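Local coordinates for protein 2-oxo-1,2-dihydroquinoline 8-monooxygenase, oxygenase component (Pseudomonas putida, PDB 1Z02) that probably hydroxylates 2-oxoquinoline at the 8 position, as a Rieske-type oxygenase carrying a [2Fe-2S] cluster and a separate iron ion, at residues Asp156-Asp159 with Glu160-Pro163. Sequence-based numbering, arbitrary orientation.
Sequences DFPD and EDVP
F157 sets the CE2–CZ edge of its ring against D161 and V162, where a single turn of 3-10 helix (159-161) ends. From CB, its CG lies anti to the backbone N (chi1 -165°), which brings the ring to the turn, and CE2 and CZ do the touching. CE2 arrives 3.7 Å from D161 CB and equally near D161 O, while CZ stands 3.8 Å from that CB; CE2 also has V162 CG2 at 4.2 Å. The carbonyl oxygen of D161 and the amide N of V162 both lie at the ring edge, near its plane. The turn itself is tied by two i to i+3 bonds, D161 N to P158 O (3.0 Å) and V162 N to D159 O (3.1 Å). P158 suits the start of the turn, since its ring nitrogen has no N-H to satisfy, and P158 CG lies 3.6 Å from D161 OD1. D159 turns outward to a salt bridge with R153. With an alanine here in place of the F157 ring, D161 CB and V162 CG2 would probably lose their apolar neighbour, and F151 the ring it meets. Two carbonyls and two N-H groups thus pair within the turn, and a water donates to both D159 O and V162 O, while F157, together with V162 and P163, rests this surface loop against F151 of strand 147-152.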
loop_
_atom_site.group_PDB
_atom_site.type_symbol
_atom_site.label_atom_id
_atom_site.label_comp_id
_atom_site.label_asym_id
_atom_site.label_seq_id
_atom_site.Cartn_x
_atom_site.Cartn_y
_atom_site.Cartn_z
ATOM N N ASP A 156 15.771 16.117 23.190
ATOM C CA ASP A 156 16.602 16.446 24.347
ATOM C C ASP A 156 18.069 16.823 24.099
ATOM O O ASP A 156 18.836 16.978 25.052
ATOM C CB ASP A 156 16.540 15.300 25.365
ATOM C CG ASP A 156 17.039 13.974 24.799
ATOM O OD1 ASP A 156 17.011 12.963 25.542
ATOM O OD2 ASP A 156 17.456 13.943 23.619
ATOM N N PHE A 157 18.468 16.969 22.838
ATOM C CA PHE A 157 19.852 17.345 22.537
ATOM C C PHE A 157 20.041 18.822 22.912
ATOM O O PHE A 157 19.407 19.705 22.335
ATOM C CB PHE A 157 20.145 17.124 21.051
ATOM C CG PHE A 157 21.611 17.148 20.709
ATOM C CD1 PHE A 157 22.384 15.994 20.808
ATOM C CD2 PHE A 157 22.221 18.326 20.302
ATOM C CE1 PHE A 157 23.751 16.015 20.506
ATOM C CE2 PHE A 157 23.585 18.359 19.999
ATOM C CZ PHE A 157 24.348 17.201 20.100
ATOM N N PRO A 158 20.933 19.106 23.879
ATOM C CA PRO A 158 21.212 20.472 24.354
ATOM C C PRO A 158 21.686 21.465 23.303
ATOM O O PRO A 158 22.521 21.134 22.466
ATOM C CB PRO A 158 22.293 20.271 25.420
ATOM C CG PRO A 158 22.155 18.861 25.826
ATOM C CD PRO A 158 21.826 18.141 24.538
ATOM N N ASP A 159 21.170 22.690 23.376
ATOM C CA ASP A 159 21.559 23.753 22.457
ATOM C C ASP A 159 23.071 23.966 22.528
ATOM O O ASP A 159 23.730 24.134 21.502
ATOM C CB ASP A 159 20.854 25.070 22.823
ATOM C CG ASP A 159 19.375 25.067 22.477
ATOM O OD1 ASP A 159 18.698 26.080 22.757
ATOM O OD2 ASP A 159 18.885 24.064 21.922
ATOM N N GLU A 160 23.615 23.952 23.741
ATOM C CA GLU A 160 25.044 24.175 23.938
ATOM C C GLU A 160 25.935 23.122 23.275
ATOM O O GLU A 160 27.118 23.356 23.061
ATOM C CB GLU A 160 25.371 24.250 25.436
ATOM C CG GLU A 160 25.146 22.959 26.192
ATOM C CD GLU A 160 25.713 23.010 27.600
ATOM O OE1 GLU A 160 26.934 23.263 27.746
ATOM O OE2 GLU A 160 24.934 22.797 28.554
ATOM N N ASP A 161 25.366 21.965 22.954
ATOM C CA ASP A 161 26.130 20.887 22.335
ATOM C C ASP A 161 26.107 20.894 20.809
ATOM O O ASP A 161 26.797 20.095 20.174
ATOM C CB ASP A 161 25.619 19.533 22.839
ATOM C CG ASP A 161 25.954 19.284 24.305
ATOM O OD1 ASP A 161 25.568 18.214 24.825
ATOM O OD2 ASP A 161 26.607 20.150 24.927
ATOM N N VAL A 162 25.310 21.779 20.215
ATOM C CA VAL A 162 25.228 21.850 18.755
ATOM C C VAL A 162 26.559 22.301 18.155
ATOM O O VAL A 162 27.043 23.402 18.430
ATOM C CB VAL A 162 24.102 22.796 18.295
ATOM C CG1 VAL A 162 24.039 22.828 16.765
ATOM C CG2 VAL A 162 22.769 22.323 18.872
ATOM N N PRO A 163 27.164 21.441 17.318
ATOM C CA PRO A 163 28.446 21.696 16.657
ATOM C C PRO A 163 28.348 22.600 15.432
ATOM O O PRO A 163 27.263 22.819 14.897
ATOM C CB PRO A 163 28.911 20.295 16.293
ATOM C CG PRO A 163 27.620 19.658 15.860
ATOM C CD PRO A 163 26.648 20.105 16.951
HETATM O O HOH W 1 26.111 25.202 20.091
#